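Local structure of glutathione S-transferase-like protein (4GLT) at residues L26-N29 with T30-Y33; V89-L92 with D93-P97; V144-K147 with Q148-V152; K165-C169 with V170-F174. The protein binds glutathione and, as a member of the glutathione S-transferase family, probably has transferase activity. All coordinates share one frame; numbering follows the deposited sequence.

Contact 1: L26-N29 with T30-Y33; sequences LYSN and TSPY. With GSH (glutathione), chain E.
The turn from strand 24-27 into helix 32-44 belongs to the first beta-alpha-beta unit of the thioredoxin-like domain, and here Ser28 reaches forward to Ser31 beside the glutathione site. Ser28 OG accepts the backbone N-H of Ser31 at 3.3 Å (OG to N), with an N-H...O angle of 140°, and the same hydroxyl oxygen lies close beside Ser31 CB. The bond closes the turn between the strand and the N-cap of helix 32-44. Ser31 is that N-cap: its chi1 of 174° swings OG to the far side from the backbone N, where the hydroxyl takes the N-H of Ala34 and gives its own proton to the cysteinyl carbonyl of glutathione, Ser31 OG to O2 2.7 Å. One residue earlier, Thr30 OG1 donates to the glycyl carboxylate, 2.9 Å from O32, and Arg191 also binds glutathione. The Tyr33 ring closes the other flank. Its one face carries the gamma-glutamyl methylene CB1, 3.8 Å above the plane and offset toward the rim, while Pro32 CG lies over the opposite face. Peptide carbonyl and glycyl carboxylate are thus gripped by two neighbouring hydroxyls, and the glutamyl chain lies on an aromatic surface. Such use of the loop after the first strand and the start of the first helix is characteristic of the glutathione-binding site in the transferase fold.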
loop_
_atom_site.group_PDB
_atom_site.type_symbol
_atom_site.label_atom_id
_atom_site.label_comp_id
_atom_site.label_asym_id
_atom_site.label_seq_id
_atom_site.Cartn_x
_atom_site.Cartn_y
_atom_site.Cartn_z
ATOM N N LEU A 26 -13.002 10.443 -5.557
ATOM C CA LEU A 26 -12.962 9.835 -6.871
ATOM C C LEU A 26 -12.966 8.334 -6.712
ATOM O O LEU A 26 -12.204 7.788 -5.934
ATOM C CB LEU A 26 -11.701 10.237 -7.611
ATOM C CG LEU A 26 -11.477 11.715 -7.879
ATOM C CD1 LEU A 26 -10.421 11.873 -8.944
ATOM C CD2 LEU A 26 -12.751 12.358 -8.315
ATOM N N TYR A 27 -13.798 7.664 -7.484
ATOM C CA TYR A 27 -13.929 6.216 -7.395
ATOM C C TYR A 27 -14.536 5.628 -8.667
ATOM O O TYR A 27 -15.176 6.337 -9.443
ATOM C CB TYR A 27 -14.812 5.855 -6.206
ATOM C CG TYR A 27 -16.283 5.905 -6.542
ATOM C CD1 TYR A 27 -17.013 4.737 -6.716
ATOM C CD2 TYR A 27 -16.939 7.122 -6.709
ATOM C CE1 TYR A 27 -18.356 4.773 -7.030
ATOM C CE2 TYR A 27 -18.281 7.170 -7.015
ATOM C CZ TYR A 27 -18.984 5.993 -7.179
ATOM O OH TYR A 27 -20.323 6.027 -7.486
ATOM N N SER A 28 -14.332 4.325 -8.862
ATOM C CA SER A 28 -14.961 3.574 -9.951
ATOM C C SER A 28 -15.914 2.567 -9.330
ATOM O O SER A 28 -15.922 2.398 -8.115
ATOM C CB SER A 28 -13.914 2.830 -10.777
ATOM O OG SER A 28 -13.328 1.790 -10.009
ATOM N N ASN A 29 -16.704 1.890 -10.160
ATOM C CA ASN A 29 -17.697 0.933 -9.654
ATOM C C ASN A 29 -17.144 -0.429 -9.230
ATOM O O ASN A 29 -17.816 -1.180 -8.529
ATOM C CB ASN A 29 -18.818 0.730 -10.670
ATOM C CG ASN A 29 -20.023 1.618 -10.403
ATOM O OD1 ASN A 29 -20.637 2.136 -11.331
ATOM N ND2 ASN A 29 -20.374 1.789 -9.133
ATOM N N THR A 30 -15.925 -0.748 -9.647
ATOM C CA THR A 30 -15.372 -2.067 -9.368
ATOM C C THR A 30 -14.204 -2.047 -8.384
ATOM O O THR A 30 -13.855 -3.077 -7.826
ATOM C CB THR A 30 -14.950 -2.783 -10.666
ATOM O OG1 THR A 30 -13.827 -2.108 -11.245
ATOM C CG2 THR A 30 -16.101 -2.785 -11.667
ATOM N N SER A 31 -13.612 -0.877 -8.157
ATOM C CA SER A 31 -12.408 -0.785 -7.320
ATOM C C SER A 31 -12.615 -1.154 -5.848
ATOM O O SER A 31 -13.271 -0.422 -5.123
ATOM C CB SER A 31 -11.818 0.618 -7.407
ATOM O OG SER A 31 -10.745 0.749 -6.501
ATOM N N PRO A 32 -12.014 -2.271 -5.393
ATOM C CA PRO A 32 -12.218 -2.729 -4.010
ATOM C C PRO A 32 -11.520 -1.826 -2.990
ATOM O O PRO A 32 -11.911 -1.773 -1.822
ATOM C CB PRO A 32 -11.605 -4.132 -4.010
ATOM C CG PRO A 32 -10.558 -4.082 -5.070
ATOM C CD PRO A 32 -11.074 -3.138 -6.131
ATOM N N TYR A 33 -10.505 -1.110 -3.453
ATOM C CA TYR A 33 -9.808 -0.122 -2.632
ATOM C C TYR A 33 -10.678 1.109 -2.450
ATOM O O TYR A 33 -10.679 1.718 -1.392
ATOM C CB TYR A 33 -8.499 0.293 -3.298
ATOM C CG TYR A 33 -7.672 -0.872 -3.754
ATOM C CD1 TYR A 33 -6.949 -1.621 -2.839
ATOM C CD2 TYR A 33 -7.621 -1.231 -5.097
ATOM C CE1 TYR A 33 -6.179 -2.688 -3.246
ATOM C CE2 TYR A 33 -6.857 -2.297 -5.514
ATOM C CZ TYR A 33 -6.140 -3.024 -4.581
ATOM O OH TYR A 33 -5.382 -4.098 -4.982
HETATM N N1 GSH E . -2.846 1.085 -3.466
HETATM C CA1 GSH E . -4.014 1.789 -4.041
HETATM C C1 GSH E . -5.004 1.852 -2.918
HETATM O O11 GSH E . -5.878 2.735 -2.902
HETATM O O12 GSH E . -4.892 1.006 -2.005
HETATM C CB1 GSH E . -4.525 1.027 -5.278
HETATM C CG1 GSH E . -5.695 1.731 -5.980
HETATM C CD1 GSH E . -6.177 0.926 -7.184
HETATM O OE1 GSH E . -5.557 -0.058 -7.561
HETATM N N2 GSH E . -7.293 1.357 -7.785
HETATM C CA2 GSH E . -7.877 0.835 -9.025
HETATM C C2 GSH E . -8.490 -0.538 -8.890
HETATM O O2 GSH E . -9.069 -0.867 -7.865
HETATM C CB2 GSH E . -6.858 0.879 -10.156
HETATM S SG2 GSH E . -6.468 2.580 -10.626
HETATM N N3 GSH E . -8.386 -1.350 -9.938
HETATM C CA3 GSH E . -8.855 -2.727 -9.909
HETATM C C3 GSH E . -10.289 -2.881 -10.373
HETATM O O31 GSH E . -10.659 -3.997 -10.803
HETATM O O32 GSH E . -11.061 -1.896 -10.301
#

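Contact 2: V89-L92 with D93-P97; sequences VEYL and DHRTP
Tyr91 holds its CG anti to the backbone N (chi1 175°), and Arg95 bends its chain at chi2 and chi3, which folds the arginine back across one face of the tyrosine ring. Arg95 CD sits over that face, 4.0 Å from the ring centroid, as a CH-pi contact. Farther along, the guanidinium makes an off-centre cation-pi contact, with CZ 4.6 Å from the Tyr91 centroid and the two planes 33° apart. NH1 also donates to the backbone carbonyl of the same tyrosine, 3.0 Å from NH1 to Tyr91 O; the oxygen lies at the guanidinium edge, tilted somewhat out of its plane. One residue thus offers both its ring and its carbonyl to the arginine. With an alanine here in place of Arg95 both the ring contact and the NH1 donor are gone, which would probably set the Tyr91 ring freer to turn and leave His106 of the second subunit without this partner. The setting is the C-terminal end of helix 85-93, where the thioredoxin-like domain hands over to the linker toward helix 106-133. Arg95 N donates to Leu92 O at 3.0 Å, whereas the bonds from Asp93 N to Val89 O and from His94 N to Tyr91 O are weak, both 3.4 Å. The second subunit comes in here: its His106 accepts a hydrogen bond from Arg95 NH1 through NE2 and stacks on the His94 ring, and its Lys109 pairs with Glu90. Asp93 turns away to a salt bridge with Lys44 and to the backbone N-H groups of Leu101 and Ile102.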
loop_
_atom_site.group_PDB
_atom_site.type_symbol
_atom_site.label_atom_id
_atom_site.label_comp_id
_atom_site.label_asym_id
_atom_site.label_seq_id
_atom_site.Cartn_x
_atom_site.Cartn_y
_atom_site.Cartn_z
ATOM N N VAL A 89 -8.172 6.380 4.522
ATOM C CA VAL A 89 -8.873 5.743 5.629
ATOM C C VAL A 89 -8.361 6.128 7.028
ATOM O O VAL A 89 -9.100 6.029 8.017
ATOM C CB VAL A 89 -8.801 4.206 5.471
ATOM C CG1 VAL A 89 -8.775 3.520 6.827
ATOM C CG2 VAL A 89 -9.959 3.703 4.621
ATOM N N GLU A 90 -7.106 6.540 7.147
ATOM C CA GLU A 90 -6.642 6.993 8.458
ATOM C C GLU A 90 -7.142 8.413 8.670
ATOM O O GLU A 90 -7.638 8.768 9.734
ATOM C CB GLU A 90 -5.121 6.915 8.596
ATOM C CG GLU A 90 -4.649 7.179 10.014
ATOM C CD GLU A 90 -3.224 6.729 10.271
ATOM O OE1 GLU A 90 -2.402 6.763 9.332
ATOM O OE2 GLU A 90 -2.921 6.358 11.427
ATOM N N TYR A 91 -7.034 9.216 7.623
ATOM C CA TYR A 91 -7.587 10.558 7.632
ATOM C C TYR A 91 -9.059 10.619 8.069
ATOM O O TYR A 91 -9.421 11.433 8.912
ATOM C CB TYR A 91 -7.433 11.170 6.248
ATOM C CG TYR A 91 -8.074 12.519 6.121
ATOM C CD1 TYR A 91 -7.435 13.655 6.590
ATOM C CD2 TYR A 91 -9.321 12.657 5.537
ATOM C CE1 TYR A 91 -8.016 14.898 6.472
ATOM C CE2 TYR A 91 -9.908 13.899 5.411
ATOM C CZ TYR A 91 -9.251 15.015 5.884
ATOM O OH TYR A 91 -9.834 16.254 5.773
ATOM N N LEU A 92 -9.903 9.767 7.492
ATOM C CA LEU A 92 -11.342 9.819 7.761
ATOM C C LEU A 92 -11.724 9.308 9.155
ATOM O O LEU A 92 -12.638 9.837 9.783
ATOM C CB LEU A 92 -12.121 9.043 6.694
ATOM C CG LEU A 92 -12.103 9.588 5.262
ATOM C CD1 LEU A 92 -12.539 8.517 4.278
ATOM C CD2 LEU A 92 -12.986 10.816 5.134
ATOM N N ASP A 93 -11.030 8.286 9.648
ATOM C CA ASP A 93 -11.366 7.740 10.958
ATOM C C ASP A 93 -11.155 8.791 12.042
ATOM O O ASP A 93 -11.681 8.667 13.135
ATOM C CB ASP A 93 -10.556 6.481 11.271
ATOM C CG ASP A 93 -10.909 5.872 12.626
ATOM O OD1 ASP A 93 -12.082 5.962 13.052
ATOM O OD2 ASP A 93 -10.009 5.296 13.269
ATOM N N HIS A 94 -10.405 9.839 11.721
ATOM C CA HIS A 94 -10.085 10.879 12.698
ATOM C C HIS A 94 -11.028 12.074 12.568
ATOM O O HIS A 94 -10.967 13.005 13.359
ATOM C CB HIS A 94 -8.639 11.342 12.507
ATOM C CG HIS A 94 -8.180 12.331 13.532
ATOM N ND1 HIS A 94 -8.306 13.694 13.361
ATOM C CD2 HIS A 94 -7.591 12.155 14.739
ATOM C CE1 HIS A 94 -7.815 14.314 14.419
ATOM N NE2 HIS A 94 -7.377 13.404 15.272
ATOM N N ARG A 95 -11.826 12.094 11.512
ATOM C CA ARG A 95 -12.813 13.149 11.302
ATOM C C ARG A 95 -13.964 13.195 12.313
ATOM O O ARG A 95 -14.425 14.258 12.679
ATOM C CB ARG A 95 -13.359 13.100 9.882
ATOM C CG ARG A 95 -12.811 14.170 8.963
ATOM C CD ARG A 95 -11.302 14.187 8.948
ATOM N NE ARG A 95 -10.744 15.082 9.948
ATOM C CZ ARG A 95 -9.482 15.046 10.365
ATOM N NH1 ARG A 95 -8.639 14.145 9.879
ATOM N NH2 ARG A 95 -9.060 15.905 11.279
ATOM N N THR A 96 -14.454 12.034 12.718
ATOM C CA THR A 96 -15.589 11.956 13.613
ATOM C C THR A 96 -15.375 10.909 14.685
ATOM O O THR A 96 -14.593 9.989 14.532
ATOM C CB THR A 96 -16.881 11.617 12.874
ATOM O OG1 THR A 96 -17.148 10.223 13.002
ATOM C CG2 THR A 96 -16.769 11.984 11.424
ATOM N N PRO A 97 -16.111 11.050 15.767
ATOM C CA PRO A 97 -15.952 10.202 16.943
ATOM C C PRO A 97 -16.942 9.073 16.937
ATOM O O PRO A 97 -17.149 8.445 17.961
ATOM C CB PRO A 97 -16.261 11.156 18.088
ATOM C CG PRO A 97 -17.129 12.180 17.487
ATOM C CD PRO A 97 -16.594 12.388 16.123
#

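Contact 3: V144-K147 with Q148-V152; sequences VIEK and QLNKV. With GSH (glutathione), chain F.
Residues Val144 to Val152 form about two and a half turns of helix 142-162, and Leu149 N donates to Ile145 O at 2.9 Å and nearly straight (169°), as Gln148 N does to Val144 O at 3.1 Å. On one flank Ile145 and Leu149 run alongside each other in the same direction, with CG2 of the isoleucine 3.6 Å from CD1 of the leucine; both also pack on helix 106-133. Glu146 and Asn150 meet on the outer surface, the carboxylate turned 70° from the amide plane, with Glu146 OE2 and Asn150 ND2 3.2 Å apart. Shortening Asn150 to an alanine takes the amide away from Glu146, whose carboxylate would probably be freer to swing. Lys147, fully extended, and Lys151, bent at its last torsion (chi4 -62°), converge on one glycyl carboxylate oxygen of a glutathione. Lys151 NZ donates to O32 at 2.8 Å, Lys147 NZ more weakly at 3.2 Å. Lys70, Ile71 and Ser85 of the second subunit hold the same ligand, and Leu68 O of that subunit takes a bond from Lys151. Two ammonium groups on one carboxylate oxygen are likely to balance its negative charge across the dimer interface.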
loop_
_atom_site.group_PDB
_atom_site.type_symbol
_atom_site.label_atom_id
_atom_site.label_comp_id
_atom_site.label_asym_id
_atom_site.label_seq_id
_atom_site.Cartn_x
_atom_site.Cartn_y
_atom_site.Cartn_z
ATOM N N VAL A 144 2.240 -16.629 -14.011
ATOM C CA VAL A 144 1.973 -15.421 -13.258
ATOM C C VAL A 144 0.621 -15.525 -12.570
ATOM O O VAL A 144 0.483 -15.223 -11.387
ATOM C CB VAL A 144 1.972 -14.213 -14.208
ATOM C CG1 VAL A 144 1.404 -12.989 -13.521
ATOM C CG2 VAL A 144 3.376 -13.957 -14.733
ATOM N N ILE A 145 -0.375 -15.974 -13.321
ATOM C CA ILE A 145 -1.703 -16.184 -12.775
ATOM C C ILE A 145 -1.652 -17.199 -11.632
ATOM O O ILE A 145 -2.219 -16.983 -10.558
ATOM C CB ILE A 145 -2.657 -16.678 -13.876
ATOM C CG1 ILE A 145 -2.758 -15.629 -14.984
ATOM C CG2 ILE A 145 -4.029 -16.998 -13.301
ATOM C CD1 ILE A 145 -3.568 -16.073 -16.183
ATOM N N GLU A 146 -0.959 -18.307 -11.870
ATOM C CA GLU A 146 -0.841 -19.367 -10.879
ATOM C C GLU A 146 -0.242 -18.837 -9.573
ATOM O O GLU A 146 -0.797 -19.027 -8.489
ATOM C CB GLU A 146 0.034 -20.491 -11.437
ATOM C CG GLU A 146 -0.351 -21.884 -10.967
ATOM C CD GLU A 146 -0.602 -21.950 -9.474
ATOM O OE1 GLU A 146 -1.418 -21.145 -8.969
ATOM O OE2 GLU A 146 0.011 -22.812 -8.807
ATOM N N LYS A 147 0.883 -18.166 -9.682
ATOM C CA LYS A 147 1.565 -17.625 -8.530
ATOM C C LYS A 147 0.684 -16.680 -7.721
ATOM O O LYS A 147 0.624 -16.758 -6.509
ATOM C CB LYS A 147 2.803 -16.889 -9.004
ATOM C CG LYS A 147 3.795 -16.569 -7.940
ATOM C CD LYS A 147 4.836 -15.651 -8.502
ATOM C CE LYS A 147 5.777 -15.126 -7.454
ATOM N NZ LYS A 147 6.449 -13.911 -7.985
ATOM N N GLN A 148 0.023 -15.768 -8.407
ATOM C CA GLN A 148 -0.813 -14.785 -7.722
ATOM C C GLN A 148 -2.012 -15.435 -7.041
ATOM O O GLN A 148 -2.334 -15.126 -5.891
ATOM C CB GLN A 148 -1.292 -13.721 -8.712
ATOM C CG GLN A 148 -0.168 -12.958 -9.388
ATOM C CD GLN A 148 0.669 -12.175 -8.396
ATOM O OE1 GLN A 148 1.805 -11.809 -8.676
ATOM N NE2 GLN A 148 0.108 -11.920 -7.227
ATOM N N LEU A 149 -2.682 -16.335 -7.753
ATOM C CA LEU A 149 -3.830 -17.025 -7.180
ATOM C C LEU A 149 -3.332 -17.908 -6.044
ATOM O O LEU A 149 -4.097 -18.323 -5.166
ATOM C CB LEU A 149 -4.591 -17.819 -8.247
ATOM C CG LEU A 149 -5.222 -16.936 -9.334
ATOM C CD1 LEU A 149 -6.038 -17.728 -10.348
ATOM C CD2 LEU A 149 -6.075 -15.846 -8.708
ATOM N N ASN A 150 -2.031 -18.168 -6.048
ATOM C CA ASN A 150 -1.400 -18.806 -4.903
ATOM C C ASN A 150 -1.413 -17.919 -3.665
ATOM O O ASN A 150 -1.733 -18.383 -2.577
ATOM C CB ASN A 150 0.027 -19.242 -5.233
ATOM C CG ASN A 150 0.097 -20.686 -5.658
ATOM O OD1 ASN A 150 -0.805 -21.469 -5.361
ATOM N ND2 ASN A 150 1.165 -21.052 -6.357
ATOM N N LYS A 151 -1.064 -16.642 -3.829
ATOM C CA LYS A 151 -1.073 -15.716 -2.695
ATOM C C LYS A 151 -2.476 -15.613 -2.101
ATOM O O LYS A 151 -2.649 -15.543 -0.877
ATOM C CB LYS A 151 -0.577 -14.326 -3.119
ATOM C CG LYS A 151 0.847 -14.297 -3.653
ATOM C CD LYS A 151 1.188 -12.971 -4.309
ATOM C CE LYS A 151 2.502 -13.061 -5.081
ATOM N NZ LYS A 151 3.660 -13.383 -4.196
ATOM N N VAL A 152 -3.471 -15.592 -2.987
ATOM C CA VAL A 152 -4.882 -15.518 -2.615
ATOM C C VAL A 152 -5.290 -16.668 -1.701
ATOM O O VAL A 152 -5.783 -16.450 -0.588
ATOM C CB VAL A 152 -5.758 -15.532 -3.883
ATOM C CG1 VAL A 152 -7.238 -15.612 -3.549
ATOM C CG2 VAL A 152 -5.458 -14.309 -4.718
HETATM N N1 GSH F . 4.111 -3.756 -0.793
HETATM C CA1 GSH F . 4.909 -4.570 0.153
HETATM C C1 GSH F . 5.733 -3.690 1.057
HETATM O O11 GSH F . 6.376 -4.269 1.953
HETATM O O12 GSH F . 5.740 -2.441 0.906
HETATM C CB1 GSH F . 5.749 -5.660 -0.532
HETATM C CG1 GSH F . 6.726 -5.179 -1.604
HETATM C CD1 GSH F . 7.175 -6.320 -2.502
HETATM O OE1 GSH F . 6.409 -6.791 -3.328
HETATM N N2 GSH F . 8.427 -6.780 -2.373
HETATM C CA2 GSH F . 8.994 -7.721 -3.333
HETATM C C2 GSH F . 8.590 -9.150 -3.082
HETATM O O2 GSH F . 8.811 -9.681 -2.003
HETATM C CB2 GSH F . 10.517 -7.597 -3.353
HETATM S SG2 GSH F . 11.040 -5.981 -4.003
HETATM N N3 GSH F . 7.979 -9.790 -4.091
HETATM C CA3 GSH F . 7.756 -11.228 -4.046
HETATM C C3 GSH F . 6.488 -11.706 -4.738
HETATM O O31 GSH F . 5.611 -10.876 -5.077
HETATM O O32 GSH F . 6.359 -12.935 -4.951
#

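Contact 4: K165-C169 with V170-F174; sequences KRKWC and VNESF
Phe174 points the edge of its ring at the face of Trp168, a T-shaped pair across the loop that joins helix 142-162 to helix 176-191 in the all-helical C-terminal domain. The chain doubles back through a type I' beta turn from Val170 to Ser173, closed by a bond from Ser173 N to Val170 O of 2.9 Å, and this brings the two aromatic residues together. With chi1 at -178° the ring of Phe174 stretches away from its own N, which carries CD1 over the six-membered part of the indole, offset toward its rim. CD1 lies 3.7 Å from Trp168 CH2; the centroids of the two six-membered rings are 5.2 Å apart and the planes stand at 79°. The pyrrole side of the indole meets the turn itself: Glu172 O lies near the ring plane, 3.8 Å from Trp168 CD1. Helix 202-212 packs on the pair, His207 setting its ring at about a right angle to Trp168, and Arg214 just beyond that helix makes a cation-pi contact with Phe174. Cys169 gives its N-H to Asp178, so the next helix holds the loop as well. Glu172 bends at chi2 and lies across Lys167 CB and CG. Its OE2 accepts the backbone N-H of Lys167, nearly straight at 163°, with Glu172 OE2 2.6 Å from Lys167 N.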
loop_
_atom_site.group_PDB
_atom_site.type_symbol
_atom_site.label_atom_id
_atom_site.label_comp_id
_atom_site.label_asym_id
_atom_site.label_seq_id
_atom_site.Cartn_x
_atom_site.Cartn_y
_atom_site.Cartn_z
ATOM N N LYS A 165 -12.397 -18.518 16.377
ATOM C CA LYS A 165 -13.170 -18.267 17.588
ATOM C C LYS A 165 -13.375 -16.780 17.792
ATOM O O LYS A 165 -13.341 -16.291 18.924
ATOM C CB LYS A 165 -12.449 -18.845 18.806
ATOM C CG LYS A 165 -11.347 -19.834 18.468
ATOM C CD LYS A 165 -10.516 -20.145 19.703
ATOM C CE LYS A 165 -9.953 -18.866 20.302
ATOM N NZ LYS A 165 -9.399 -19.091 21.664
ATOM N N ARG A 166 -13.589 -16.064 16.696
ATOM C CA ARG A 166 -13.662 -14.614 16.736
ATOM C C ARG A 166 -14.953 -14.095 16.104
ATOM O O ARG A 166 -15.411 -14.606 15.079
ATOM C CB ARG A 166 -12.456 -14.002 16.007
ATOM C CG ARG A 166 -11.091 -14.522 16.445
ATOM C CD ARG A 166 -10.010 -13.480 16.173
ATOM N NE ARG A 166 -8.709 -14.061 15.833
ATOM C CZ ARG A 166 -7.776 -14.398 16.720
ATOM N NH1 ARG A 166 -6.624 -14.918 16.307
ATOM N NH2 ARG A 166 -7.992 -14.221 18.020
ATOM N N LYS A 167 -15.604 -13.135 16.743
ATOM C CA LYS A 167 -16.687 -12.431 16.079
ATOM C C LYS A 167 -16.188 -11.533 14.941
ATOM O O LYS A 167 -16.711 -11.566 13.837
ATOM C CB LYS A 167 -17.499 -11.620 17.086
ATOM C CG LYS A 167 -18.031 -12.414 18.277
ATOM C CD LYS A 167 -18.765 -13.675 17.848
ATOM C CE LYS A 167 -19.704 -14.172 18.930
ATOM N NZ LYS A 167 -18.988 -14.675 20.135
ATOM N N TRP A 168 -15.124 -10.785 15.219
ATOM C CA TRP A 168 -14.549 -9.795 14.308
ATOM C C TRP A 168 -13.047 -9.993 14.322
ATOM O O TRP A 168 -12.541 -10.741 15.146
ATOM C CB TRP A 168 -14.867 -8.360 14.730
ATOM C CG TRP A 168 -16.301 -7.940 14.618
ATOM C CD1 TRP A 168 -17.123 -7.592 15.639
ATOM C CD2 TRP A 168 -17.070 -7.795 13.423
ATOM N NE1 TRP A 168 -18.353 -7.248 15.163
ATOM C CE2 TRP A 168 -18.350 -7.368 13.803
ATOM C CE3 TRP A 168 -16.803 -7.991 12.070
ATOM C CZ2 TRP A 168 -19.357 -7.132 12.883
ATOM C CZ3 TRP A 168 -17.802 -7.758 11.162
ATOM C CH2 TRP A 168 -19.065 -7.333 11.570
ATOM N N CYS A 169 -12.333 -9.366 13.393
ATOM C CA CYS A 169 -10.899 -9.607 13.260
ATOM C C CYS A 169 -10.058 -9.245 14.478
ATOM O O CYS A 169 -9.221 -10.025 14.893
ATOM C CB CYS A 169 -10.349 -8.826 12.069
ATOM S SG CYS A 169 -10.951 -9.356 10.466
ATOM N N VAL A 170 -10.291 -8.085 15.072
ATOM C CA VAL A 170 -9.458 -7.665 16.187
ATOM C C VAL A 170 -10.283 -7.291 17.408
ATOM O O VAL A 170 -11.327 -6.654 17.305
ATOM C CB VAL A 170 -8.580 -6.453 15.814
ATOM C CG1 VAL A 170 -7.781 -5.977 17.025
ATOM C CG2 VAL A 170 -7.662 -6.785 14.645
ATOM N N ASN A 171 -9.801 -7.709 18.567
ATOM C CA ASN A 171 -10.306 -7.220 19.840
ATOM C C ASN A 171 -11.803 -7.352 20.063
ATOM O O ASN A 171 -12.324 -6.927 21.097
ATOM C CB ASN A 171 -9.830 -5.786 20.081
ATOM C CG ASN A 171 -8.529 -5.748 20.856
ATOM O OD1 ASN A 171 -7.742 -4.806 20.744
ATOM N ND2 ASN A 171 -8.291 -6.797 21.647
ATOM N N GLU A 172 -12.434 -8.014 19.105
ATOM C CA GLU A 172 -13.863 -8.215 19.056
ATOM C C GLU A 172 -14.688 -6.978 18.735
ATOM O O GLU A 172 -15.820 -6.868 19.179
ATOM C CB GLU A 172 -14.350 -8.849 20.349
ATOM C CG GLU A 172 -15.196 -10.079 20.112
ATOM C CD GLU A 172 -14.358 -11.283 19.759
ATOM O OE1 GLU A 172 -13.244 -11.393 20.296
ATOM O OE2 GLU A 172 -14.805 -12.117 18.952
ATOM N N SER A 173 -14.126 -6.048 17.966
ATOM C CA SER A 173 -14.877 -4.861 17.558
ATOM C C SER A 173 -14.632 -4.451 16.130
ATOM O O SER A 173 -13.498 -4.463 15.641
ATOM C CB SER A 173 -14.670 -3.667 18.508
ATOM O OG SER A 173 -13.326 -3.571 18.933
ATOM N N PHE A 174 -15.727 -4.086 15.481
ATOM C CA PHE A 174 -15.736 -3.784 14.082
ATOM C C PHE A 174 -14.662 -2.744 13.784
ATOM O O PHE A 174 -14.672 -1.650 14.338
ATOM C CB PHE A 174 -17.121 -3.276 13.698
ATOM C CG PHE A 174 -17.255 -2.966 12.246
ATOM C CD1 PHE A 174 -17.474 -3.978 11.338
ATOM C CD2 PHE A 174 -17.162 -1.661 11.793
ATOM C CE1 PHE A 174 -17.584 -3.696 9.988
ATOM C CE2 PHE A 174 -17.284 -1.367 10.445
ATOM C CZ PHE A 174 -17.491 -2.387 9.545
#

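Overall arrangement
Along the chain the four contacts follow one another in series, none enclosing another. Contacts 1 and 2 fall in the thioredoxin-like part, contact 1 where strand 24-27 of the mixed sheet passes into helix 32-44, contact 2 at the end of helix 85-93; their centres are about 20 Å apart. Contacts 3 and 4 lie in the helical domain, on helix 142-162 and in the loop after it, about 28 Å apart between centres. Contacts 2 and 3 sit on opposite sides of the chain's centre, about 34 Å apart, yet both face the second subunit. Glutathione is thus met within the chain at contact 1 and across the dimer at contact 3, while contact 4 lies away from the sites.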